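PDB 3RR6: 2-hydroxyhepta-2,4-diene-1,7-dioate isomerase from Mycobacterium abscessus, which is of uncertain function but probably works as a metal-dependent isomerase or hydrolase of the fumarylacetoacetate hydrolase family. Local coordinates for residues P184-I189 with R200-S204; A17-E22 with I32-I36; I125-D131 with A219-P225; D149-H155 with A165-F171. All coordinates share one frame; numbering follows the deposited sequence.

Interaction 1 of 4, residues P184-I189 with R200-S204; sequences PADLEI and RSRTS. With EDO (1,2-ethanediol), chain J; EDO (1,2-ethanediol), chain Q.
One carboxylate oxygen, D186 OD1, is gripped from opposite faces of its own plane, by R202 on one side and S204 on the other. R202 NE reaches OD1 at 2.8 Å in a nearly straight salt bridge, and S204 OG donates to the same OD1 at 2.7 Å. The arginine comes side-on: its NH2 donates to the backbone O of D186 at 2.9 Å, so both the side chain and the main chain of one residue are held. OD1 lies close to the guanidinium plane, yet the carboxylate is turned 77° against it. The bend of the R202 chain at chi3 (70°) swings the guanidinium back over the opposite strand, where E188 N sits above one face.

T203 closes the end of the pairing. With OG1 between its backbone N and carbonyl carbon (chi1 62°), the hydroxyl donates to P184 O at 2.6 Å and accepts from L187 N at 2.9 Å. T203 N in turn bonds L187 O. Farther along, I189 and S201 form a hydrogen-bonded antiparallel pair through both backbone N-H groups, and R200 NH1 meets E188 OE1 at 3.0 Å, above the carboxylate plane. A water also joins E188 OE1 to R202 NH1.

These bonds tie the open end of the hairpin made by strands 188-193 and 196-202, away from its turn. R202 NH2 has a second acidic partner in E251, while I189 and L187 pack on I250. Two carboxylates thus flank R202, which probably keeps it charged and limits its rotation.

Interaction 2 of 4, residues A17-E22 with I32-I36; sequences AFVSIE and IAREI
The R34 guanidinium meets the carboxylate of E22 at its edge, and the two flat groups are almost coplanar, with planes 16° apart. R34 reaches over side-on: NE lies 3.2 Å from E22 OE2 and NH2 lies 3.3 Å from E22 OE1, both on the syn side of the acid, and a weak third bond runs from NE to OE1. S20 OG donates to E22 OE2 at 2.9 Å on the anti lone pair, so that oxygen takes two donors and the carboxylate is restrained against turning. The other flat group, the F18 ring, runs side by side with I36, both pointing the same way. I36 CD1 approaches the ring obliquely, 3.6 Å from F18 CD2.

For R34, CG lies anti to the backbone N (chi1 -175°), and a bend at chi3 then carries the guanidinium across to the acid. On the other face of this hairpin V19 CB lies 4.1 Å from A33 CB. A17 CB touches the carboxylate end of E35, whose oxygens bond T47 and R49.

Underneath, the backbones pair in regular antiparallel fashion. S20 with R34 and E22 with I32 are hydrogen-bonded pairs, while V19 with E35 and I21 with A33 are non-hydrogen-bonded. Beyond V19, I36 N still bonds F18 O at 2.9 Å, and a water spans F18 N and I36 O.

The hairpin is flanked on both sides within the N-terminal region: strand 6-12 pairs with 15-22, strand 49-52 pairs with 32-36, and F46 covers S20, R34 and I36.

Interaction 3 of 4, residues I125-D131 with A219-P225; sequences IGRPCKD and AVMTLLP. With EDO (1,2-ethanediol), chain I.
I125 CG1 and L223 CG both lie anti to the carbonyl carbon, beside the backbone N (chi1 -62° and -66°), and this brings I125 CD1 to 3.9 Å from L223 CD1, the two side chains crossing at about a right angle. K130 takes another route: bends at chi2 and chi4 fold its chain across T222, laying K130 CD 3.6 Å from T222 OG1 and CE near the carbonyl oxygens of A219 and V220. Its ammonium nitrogen reaches V220 O through a water rather than directly.

At the centre, C129 and L223 form a single antiparallel bridge. L223 N bonds C129 O at 2.9 Å and C129 N bonds L223 O at 3.0 Å, the first of these close to straight. The thiol adds to the seam, as C129 SG rests 3.9 Å from L223 CB. Toward the other end P128 CD meets P225 CG at 3.6 Å, the two rings crossing obliquely, and I125 CG2 lies against the carbonyl oxygen L224 O at 3.5 Å. An ethanediol, probably from the crystallisation liquor, lies by K130 N, but its placement is doubtful because it sits too close to K130 O.

L223 also packs on V217 and S218 of helix 210-220, so it connects the helix end with the loop. Through the backbone, G126 bonds N140 and I125 bonds G226 and D227. The arrangement is a lone beta bridge between two irregular segments, joining the loop that follows strand 115-125 to the exit of helix 210-220 within the fumarylacetoacetate hydrolase-type domain.

Interaction 4 of 4, residues D149-H155 with A165-F171; sequences DVSARDH and AKGHDTF
V150 N bonds F171 O and A152 N bonds A165 O, so the last residues of strand 141-152 lie along a chain that leaves helix 163-167 and closes in a type II turn from H168 to F171. This is the C-terminal, fumarylacetoacetate hydrolase-type domain, and D149 on the strand, with K166 and E118 near it, is consistent with the acidic metal site of that family, although no metal is modelled here.

K166 runs out extended and bends only at its end (chi4 -72°), which sets NZ between two oxygens: D149 OD2 at 2.8 Å, from above the carboxylate plane, and S151 OG, also at 2.8 Å. S151 OG in turn donates a hydrogen bond to D149 O, so the serine joins the lysine to the backbone carbonyl of the same aspartate that pairs with it. D149 OD1 is taken by K94, which also bonds F171 O and K166 O. E118 stands close by, near both D149 OD2 and K166 NZ.

The F171 ring is held between two aliphatic groups. V150 CG1 sits over one face, 3.6 Å from the ring centroid and only 7° off the normal in a CH-pi contact, while H168 CB lies over the centre of the opposite face. A165 O lies at the ring's edge. A152 CB packs more loosely on F171 CE2, and A165 CB lies 3.8 Å from H155 CB.

Past A152, the N-cap residue, H155 bonds S111 O through NE2 and turns its other nitrogen to the turn: H155 ND1 and H168 NE2 are hydrogen-bonded at 3.0 Å, rim to rim, with the ring planes 47° apart.

How the interactions relate
Interactions 1, 3 and 4 belong to the fumarylacetoacetate hydrolase-type region, while interaction 2 holds a hairpin of the smaller N-terminal region. No two of them touch. Interactions 1 and 4 come nearest to each other along with interactions 2 and 3, about 9 Å between nearest atoms in both cases. Interaction 3 joins segments 88 residues apart, and interactions 1 and 4 both fall within that span. Interaction 4 carries the D149 and K166 cluster beside E118 and probably borders the metal centre of the family; its centre lies about 24 Å from that of interaction 1, 25 Å from interaction 3 and 31 Å from interaction 2.

Interaction 1 of 4, residues P184-I189 with R200-S204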
# COMPACT_ATOMS: atom_id res chain seq x y z
N PRO A 184 12.95 4.98 0.29
CA PRO A 184 12.22 4.32 -0.79
C PRO A 184 12.90 4.41 -2.17
O PRO A 184 12.32 3.98 -3.17
CB PRO A 184 10.89 5.08 -0.82
CG PRO A 184 11.30 6.47 -0.45
CD PRO A 184 12.37 6.31 0.60
N ALA A 185 14.11 4.95 -2.23
CA ALA A 185 14.74 5.28 -3.51
C ALA A 185 15.07 4.07 -4.40
O ALA A 185 15.02 4.20 -5.63
CB ALA A 185 16.00 6.12 -3.28
N ASP A 186 15.40 2.93 -3.81
CA ASP A 186 15.84 1.76 -4.59
C ASP A 186 15.58 0.42 -3.90
O ASP A 186 16.50 -0.29 -3.50
CB ASP A 186 17.33 1.89 -4.94
CG ASP A 186 17.81 0.82 -5.90
OD1 ASP A 186 16.97 0.29 -6.68
OD2 ASP A 186 19.02 0.49 -5.88
N LEU A 187 14.30 0.07 -3.79
CA LEU A 187 13.88 -1.17 -3.15
C LEU A 187 13.31 -2.14 -4.16
O LEU A 187 12.55 -1.73 -5.03
CB LEU A 187 12.77 -0.84 -2.14
CG LEU A 187 13.11 0.15 -1.03
CD1 LEU A 187 11.87 0.46 -0.18
CD2 LEU A 187 14.27 -0.35 -0.18
N GLU A 188 13.63 -3.43 -4.04
CA GLU A 188 12.96 -4.45 -4.86
C GLU A 188 11.50 -4.60 -4.46
O GLU A 188 11.16 -4.61 -3.27
CB GLU A 188 13.63 -5.82 -4.77
CG GLU A 188 13.04 -6.80 -5.80
CD GLU A 188 13.51 -8.24 -5.66
OE1 GLU A 188 14.45 -8.61 -6.37
OE2 GLU A 188 12.91 -9.00 -4.86
N ILE A 189 10.64 -4.73 -5.47
CA ILE A 189 9.23 -5.03 -5.28
C ILE A 189 8.90 -6.24 -6.14
O ILE A 189 9.30 -6.29 -7.31
CB ILE A 189 8.32 -3.81 -5.61
CG1 ILE A 189 6.84 -4.19 -5.48
CG2 ILE A 189 8.61 -3.24 -7.01
CD1 ILE A 189 5.93 -2.98 -5.45
N ARG A 200 8.30 -8.18 -10.92
CA ARG A 200 9.52 -7.87 -10.17
C ARG A 200 10.18 -6.63 -10.76
O ARG A 200 10.50 -6.59 -11.96
CB ARG A 200 10.52 -9.03 -10.16
CG ARG A 200 11.66 -8.83 -9.14
CD ARG A 200 12.84 -9.76 -9.34
NE ARG A 200 12.50 -11.17 -9.15
CZ ARG A 200 12.74 -11.89 -8.06
NH1 ARG A 200 13.31 -11.37 -6.97
NH2 ARG A 200 12.40 -13.17 -8.05
N SER A 201 10.38 -5.61 -9.93
CA SER A 201 11.05 -4.41 -10.37
C SER A 201 11.73 -3.76 -9.17
O SER A 201 11.88 -4.40 -8.13
CB SER A 201 10.05 -3.45 -11.01
OG SER A 201 10.74 -2.39 -11.67
N ARG A 202 12.19 -2.53 -9.33
CA ARG A 202 12.79 -1.78 -8.23
C ARG A 202 12.20 -0.38 -8.23
O ARG A 202 11.88 0.18 -9.28
CB ARG A 202 14.31 -1.72 -8.38
CG ARG A 202 15.01 -3.08 -8.44
CD ARG A 202 16.52 -2.94 -8.32
NE ARG A 202 16.90 -2.53 -6.97
CZ ARG A 202 16.98 -3.34 -5.92
NH1 ARG A 202 16.75 -4.64 -6.04
NH2 ARG A 202 17.30 -2.83 -4.73
N THR A 203 12.05 0.20 -7.04
CA THR A 203 11.43 1.52 -6.93
C THR A 203 12.32 2.64 -7.49
O THR A 203 11.88 3.78 -7.62
CB THR A 203 11.05 1.84 -5.46
OG1 THR A 203 12.22 1.86 -4.65
CG2 THR A 203 10.05 0.81 -4.91
N SER A 204 13.57 2.33 -7.82
CA SER A 204 14.42 3.24 -8.58
C SER A 204 13.94 3.47 -10.01
O SER A 204 14.42 4.40 -10.68
CB SER A 204 15.87 2.75 -8.57
OG SER A 204 15.95 1.37 -8.88
C1 EDO J . 13.38 -15.04 -5.47
O1 EDO J . 12.01 -15.21 -5.83
C2 EDO J . 13.47 -14.09 -4.28
O2 EDO J . 14.20 -12.92 -4.66
C1 EDO Q . 11.13 -8.34 -13.97
O1 EDO Q . 11.63 -7.01 -14.25
C2 EDO Q . 10.38 -9.05 -15.10
O2 EDO Q . 9.08 -9.48 -14.67
O HOH W 1 15.96 -6.44 -8.30

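Interaction 2 of 4, residues A17-E22 with I32-I36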
# COMPACT_ATOMS: atom_id res chain seq x y z
N ALA A 17 -5.32 -2.78 18.90
CA ALA A 17 -4.31 -1.83 19.35
C ALA A 17 -3.37 -1.39 18.24
O ALA A 17 -3.08 -2.16 17.32
CB ALA A 17 -3.50 -2.45 20.48
N PHE A 18 -2.88 -0.16 18.34
CA PHE A 18 -1.80 0.34 17.49
C PHE A 18 -0.51 -0.01 18.22
O PHE A 18 -0.40 0.23 19.44
CB PHE A 18 -1.94 1.86 17.28
CG PHE A 18 -1.04 2.43 16.20
CD1 PHE A 18 -1.23 2.10 14.87
CD2 PHE A 18 -0.02 3.32 16.53
CE1 PHE A 18 -0.42 2.64 13.88
CE2 PHE A 18 0.78 3.86 15.54
CZ PHE A 18 0.59 3.51 14.22
N VAL A 19 0.45 -0.58 17.50
CA VAL A 19 1.64 -1.15 18.11
C VAL A 19 2.93 -0.83 17.38
O VAL A 19 2.93 -0.55 16.18
CB VAL A 19 1.53 -2.70 18.20
CG1 VAL A 19 0.45 -3.10 19.18
CG2 VAL A 19 1.27 -3.32 16.81
N SER A 20 4.03 -0.89 18.14
CA SER A 20 5.38 -0.98 17.59
C SER A 20 5.77 -2.45 17.54
O SER A 20 5.65 -3.17 18.54
CB SER A 20 6.36 -0.19 18.46
OG SER A 20 7.71 -0.39 18.06
N ILE A 21 6.22 -2.92 16.37
CA ILE A 21 6.59 -4.33 16.19
C ILE A 21 8.11 -4.44 16.23
O ILE A 21 8.81 -3.84 15.41
CB ILE A 21 6.02 -4.90 14.88
CG1 ILE A 21 4.49 -4.87 14.92
CG2 ILE A 21 6.52 -6.33 14.65
CD1 ILE A 21 3.84 -4.57 13.60
N GLU A 22 8.61 -5.21 17.19
CA GLU A 22 10.04 -5.24 17.47
C GLU A 22 10.57 -6.67 17.39
O GLU A 22 9.96 -7.60 17.91
CB GLU A 22 10.31 -4.60 18.83
CG GLU A 22 9.93 -3.11 18.86
CD GLU A 22 9.77 -2.52 20.25
OE1 GLU A 22 10.39 -3.04 21.20
OE2 GLU A 22 9.03 -1.53 20.38
N ILE A 32 7.89 -9.10 19.30
CA ILE A 32 6.81 -8.61 20.16
C ILE A 32 6.06 -7.44 19.52
O ILE A 32 6.60 -6.76 18.65
CB ILE A 32 7.32 -8.16 21.55
CG1 ILE A 32 8.29 -6.98 21.45
CG2 ILE A 32 7.98 -9.33 22.29
CD1 ILE A 32 8.65 -6.36 22.79
N ALA A 33 4.82 -7.25 19.96
CA ALA A 33 4.02 -6.08 19.61
C ALA A 33 3.80 -5.25 20.88
O ALA A 33 3.21 -5.75 21.84
CB ALA A 33 2.69 -6.50 19.02
N ARG A 34 4.27 -4.01 20.87
CA ARG A 34 4.23 -3.14 22.05
C ARG A 34 3.16 -2.06 21.84
O ARG A 34 3.25 -1.27 20.90
CB ARG A 34 5.60 -2.50 22.24
CG ARG A 34 5.76 -1.64 23.49
CD ARG A 34 7.09 -0.89 23.47
NE ARG A 34 8.24 -1.80 23.48
CZ ARG A 34 8.87 -2.23 24.57
NH1 ARG A 34 8.48 -1.86 25.79
NH2 ARG A 34 9.91 -3.06 24.44
N GLU A 35 2.14 -2.04 22.71
CA GLU A 35 1.01 -1.15 22.54
C GLU A 35 1.40 0.32 22.73
O GLU A 35 2.03 0.70 23.72
CB GLU A 35 -0.12 -1.51 23.52
CG GLU A 35 -1.37 -0.65 23.35
CD GLU A 35 -2.47 -0.98 24.35
OE1 GLU A 35 -2.16 -1.14 25.55
OE2 GLU A 35 -3.64 -1.07 23.93
N ILE A 36 0.98 1.15 21.77
CA ILE A 36 1.23 2.58 21.80
C ILE A 36 0.09 3.30 22.51
O ILE A 36 -1.09 3.03 22.27
CB ILE A 36 1.45 3.11 20.36
CG1 ILE A 36 2.82 2.65 19.86
CG2 ILE A 36 1.36 4.62 20.29
CD1 ILE A 36 3.02 2.85 18.36
O HOH W 2 -3.05 1.46 20.79

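Interaction 3 of 4, residues I125-D131 with A219-P225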
# COMPACT_ATOMS: atom_id res chain seq x y z
N ILE A 125 0.93 8.99 4.97
CA ILE A 125 1.09 10.39 5.38
C ILE A 125 1.02 10.51 6.91
O ILE A 125 0.24 9.81 7.57
CB ILE A 125 -0.01 11.26 4.71
CG1 ILE A 125 0.14 11.21 3.18
CG2 ILE A 125 -0.04 12.69 5.25
CD1 ILE A 125 1.41 11.83 2.62
N GLY A 126 1.88 11.36 7.47
CA GLY A 126 1.97 11.52 8.92
C GLY A 126 1.57 12.88 9.49
O GLY A 126 1.51 13.02 10.70
N ARG A 127 1.33 13.86 8.61
CA ARG A 127 0.95 15.21 9.03
C ARG A 127 -0.13 15.74 8.10
O ARG A 127 -0.15 15.38 6.92
CB ARG A 127 2.16 16.14 8.93
CG ARG A 127 3.34 15.74 9.78
CD ARG A 127 4.40 16.82 9.76
NE ARG A 127 5.45 16.57 10.74
CZ ARG A 127 6.41 17.44 11.03
NH1 ARG A 127 6.46 18.61 10.40
NH2 ARG A 127 7.32 17.14 11.94
N PRO A 128 -1.02 16.60 8.61
CA PRO A 128 -1.93 17.27 7.69
C PRO A 128 -1.14 18.21 6.80
O PRO A 128 -0.29 18.96 7.29
CB PRO A 128 -2.88 18.04 8.61
CG PRO A 128 -2.23 18.13 9.88
CD PRO A 128 -1.18 17.07 9.99
N CYS A 129 -1.38 18.16 5.49
CA CYS A 129 -0.56 18.92 4.56
C CYS A 129 -1.24 19.20 3.24
O CYS A 129 -2.18 18.53 2.86
CB CYS A 129 0.79 18.22 4.33
SG CYS A 129 0.71 16.55 3.65
N LYS A 130 -0.75 20.24 2.57
CA LYS A 130 -1.29 20.75 1.31
C LYS A 130 -0.17 21.53 0.62
O LYS A 130 0.61 22.21 1.28
CB LYS A 130 -2.48 21.67 1.59
CG LYS A 130 -3.17 22.24 0.36
CD LYS A 130 -4.02 21.20 -0.36
CE LYS A 130 -4.50 21.72 -1.70
NZ LYS A 130 -5.45 22.83 -1.57
N ASP A 131 -0.10 21.44 -0.71
CA ASP A 131 0.90 22.19 -1.48
C ASP A 131 2.33 21.92 -1.00
O ASP A 131 3.14 22.86 -0.83
CB ASP A 131 0.61 23.70 -1.44
CG ASP A 131 -0.71 24.06 -2.06
OD1 ASP A 131 -1.10 23.43 -3.05
OD2 ASP A 131 -1.36 25.02 -1.56
N ALA A 219 -0.95 19.03 -4.17
CA ALA A 219 -1.35 20.25 -4.86
C ALA A 219 -2.85 20.22 -5.18
O ALA A 219 -3.49 21.27 -5.25
CB ALA A 219 -0.54 20.41 -6.16
N VAL A 220 -3.38 19.02 -5.37
CA VAL A 220 -4.81 18.82 -5.64
C VAL A 220 -5.63 18.86 -4.36
O VAL A 220 -6.57 19.65 -4.26
CB VAL A 220 -5.06 17.47 -6.33
CG1 VAL A 220 -6.55 17.29 -6.65
CG2 VAL A 220 -4.26 17.36 -7.61
N MET A 221 -5.28 18.02 -3.39
CA MET A 221 -6.13 17.78 -2.23
C MET A 221 -5.33 17.79 -0.94
O MET A 221 -4.17 17.33 -0.90
CB MET A 221 -6.86 16.44 -2.37
CG MET A 221 -5.96 15.23 -2.53
SD MET A 221 -6.87 13.73 -2.98
CE MET A 221 -7.24 14.08 -4.70
N THR A 222 -5.95 18.29 0.12
CA THR A 222 -5.39 18.17 1.46
C THR A 222 -5.23 16.69 1.82
O THR A 222 -6.12 15.86 1.57
CB THR A 222 -6.28 18.87 2.48
OG1 THR A 222 -6.23 20.29 2.27
CG2 THR A 222 -5.83 18.57 3.91
N LEU A 223 -4.08 16.37 2.41
CA LEU A 223 -3.80 15.02 2.90
C LEU A 223 -3.83 15.05 4.43
O LEU A 223 -3.40 16.03 5.05
CB LEU A 223 -2.44 14.55 2.40
CG LEU A 223 -2.35 14.34 0.89
CD1 LEU A 223 -0.91 14.13 0.45
CD2 LEU A 223 -3.23 13.16 0.46
N LEU A 224 -4.37 14.00 5.02
CA LEU A 224 -4.52 13.90 6.47
C LEU A 224 -3.62 12.79 7.00
O LEU A 224 -3.30 11.85 6.28
CB LEU A 224 -5.98 13.61 6.81
CG LEU A 224 -6.97 14.67 6.30
CD1 LEU A 224 -8.42 14.22 6.50
CD2 LEU A 224 -6.70 16.02 6.96
N PRO A 225 -3.20 12.88 8.28
CA PRO A 225 -2.42 11.78 8.85
C PRO A 225 -3.17 10.47 8.72
O PRO A 225 -4.36 10.39 9.06
CB PRO A 225 -2.26 12.19 10.32
CG PRO A 225 -2.39 13.65 10.31
CD PRO A 225 -3.41 13.96 9.25
C1 EDO I . 1.67 21.80 4.52
O1 EDO I . 0.37 22.37 4.29
C2 EDO I . 2.51 21.70 3.25
O2 EDO I . 2.81 22.98 2.64
O HOH W 3 -6.75 22.56 -4.00
O HOH W 4 -2.99 23.90 -4.52

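Interaction 4 of 4, residues D149-H155 with A165-F171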
# COMPACT_ATOMS: atom_id res chain seq x y z
N ASP A 149 -3.22 -2.95 -5.47
CA ASP A 149 -4.30 -2.19 -6.11
C ASP A 149 -5.11 -3.16 -6.97
O ASP A 149 -5.01 -3.18 -8.20
CB ASP A 149 -3.74 -1.04 -6.95
CG ASP A 149 -4.82 -0.17 -7.61
OD1 ASP A 149 -6.03 -0.33 -7.33
OD2 ASP A 149 -4.46 0.71 -8.43
N VAL A 150 -5.93 -3.96 -6.29
CA VAL A 150 -6.72 -4.98 -6.97
C VAL A 150 -7.76 -4.29 -7.86
O VAL A 150 -8.40 -3.31 -7.45
CB VAL A 150 -7.41 -5.94 -5.96
CG1 VAL A 150 -8.21 -7.03 -6.70
CG2 VAL A 150 -6.37 -6.60 -5.02
N SER A 151 -7.90 -4.79 -9.09
CA SER A 151 -8.66 -4.09 -10.12
C SER A 151 -9.49 -5.04 -10.98
O SER A 151 -8.94 -6.00 -11.55
CB SER A 151 -7.69 -3.34 -11.05
OG SER A 151 -6.82 -2.48 -10.33
N ALA A 152 -10.79 -4.77 -11.11
CA ALA A 152 -11.65 -5.50 -12.04
C ALA A 152 -11.55 -4.88 -13.43
O ALA A 152 -12.18 -3.86 -13.73
CB ALA A 152 -13.11 -5.50 -11.54
N ARG A 153 -10.72 -5.49 -14.27
CA ARG A 153 -10.43 -4.95 -15.60
C ARG A 153 -11.69 -4.83 -16.46
O ARG A 153 -11.81 -3.90 -17.26
CB ARG A 153 -9.39 -5.81 -16.33
CG ARG A 153 -8.09 -6.09 -15.58
CD ARG A 153 -7.34 -4.85 -15.11
NE ARG A 153 -6.88 -3.99 -16.20
CZ ARG A 153 -5.66 -3.98 -16.72
NH1 ARG A 153 -4.71 -4.80 -16.28
NH2 ARG A 153 -5.37 -3.14 -17.71
N ASP A 154 -12.63 -5.76 -16.30
CA ASP A 154 -13.88 -5.69 -17.05
C ASP A 154 -14.70 -4.45 -16.68
O ASP A 154 -15.37 -3.86 -17.52
CB ASP A 154 -14.72 -6.97 -16.93
CG ASP A 154 -14.92 -7.45 -15.50
OD1 ASP A 154 -13.93 -7.52 -14.74
OD2 ASP A 154 -16.07 -7.82 -15.16
N HIS A 155 -14.61 -4.03 -15.43
CA HIS A 155 -15.31 -2.83 -15.00
C HIS A 155 -14.65 -1.57 -15.53
O HIS A 155 -15.35 -0.61 -15.85
CB HIS A 155 -15.44 -2.79 -13.48
CG HIS A 155 -16.29 -3.89 -12.94
ND1 HIS A 155 -16.46 -4.12 -11.59
CD2 HIS A 155 -17.00 -4.85 -13.58
CE1 HIS A 155 -17.24 -5.17 -11.42
NE2 HIS A 155 -17.59 -5.63 -12.61
N ALA A 165 -14.07 -0.31 -10.62
CA ALA A 165 -13.11 -1.39 -10.81
C ALA A 165 -12.16 -1.58 -9.65
O ALA A 165 -11.78 -2.71 -9.31
CB ALA A 165 -12.30 -1.15 -12.08
N LYS A 166 -11.74 -0.47 -9.05
CA LYS A 166 -10.74 -0.48 -8.00
C LYS A 166 -11.32 -0.30 -6.61
O LYS A 166 -10.58 -0.32 -5.61
CB LYS A 166 -9.71 0.62 -8.28
CG LYS A 166 -8.86 0.31 -9.52
CD LYS A 166 -7.98 1.46 -9.83
CE LYS A 166 -7.10 1.18 -11.03
NZ LYS A 166 -6.00 0.19 -10.77
N GLY A 167 -12.65 -0.17 -6.52
CA GLY A 167 -13.31 0.27 -5.30
C GLY A 167 -14.14 -0.75 -4.55
O GLY A 167 -14.77 -0.41 -3.53
N HIS A 168 -14.17 -1.98 -5.04
CA HIS A 168 -14.89 -3.06 -4.37
C HIS A 168 -14.30 -3.31 -2.98
O HIS A 168 -13.10 -3.17 -2.77
CB HIS A 168 -14.83 -4.34 -5.20
CG HIS A 168 -15.50 -4.22 -6.53
ND1 HIS A 168 -16.86 -4.37 -6.70
CD2 HIS A 168 -14.99 -3.99 -7.77
CE1 HIS A 168 -17.16 -4.21 -7.98
NE2 HIS A 168 -16.04 -3.98 -8.65
N ASP A 169 -15.15 -3.66 -2.02
CA ASP A 169 -14.65 -4.07 -0.71
C ASP A 169 -13.58 -5.16 -0.92
O ASP A 169 -13.73 -6.03 -1.80
CB ASP A 169 -15.78 -4.61 0.17
CG ASP A 169 -16.71 -3.53 0.74
OD1 ASP A 169 -16.59 -2.33 0.44
OD2 ASP A 169 -17.59 -3.93 1.54
N THR A 170 -12.52 -5.08 -0.12
CA THR A 170 -11.35 -5.99 -0.14
C THR A 170 -10.33 -5.74 -1.25
O THR A 170 -9.31 -6.42 -1.28
CB THR A 170 -11.71 -7.51 -0.11
OG1 THR A 170 -12.06 -7.99 -1.42
CG2 THR A 170 -12.82 -7.81 0.88
N PHE A 171 -10.57 -4.76 -2.12
CA PHE A 171 -9.63 -4.51 -3.23
C PHE A 171 -8.41 -3.64 -2.87
O PHE A 171 -7.66 -3.26 -3.77
CB PHE A 171 -10.36 -3.95 -4.45
CG PHE A 171 -11.03 -5.01 -5.31
CD1 PHE A 171 -11.42 -6.25 -4.81
CD2 PHE A 171 -11.26 -4.74 -6.65
CE1 PHE A 171 -12.02 -7.19 -5.64
CE2 PHE A 171 -11.86 -5.67 -7.47
CZ PHE A 171 -12.25 -6.89 -6.97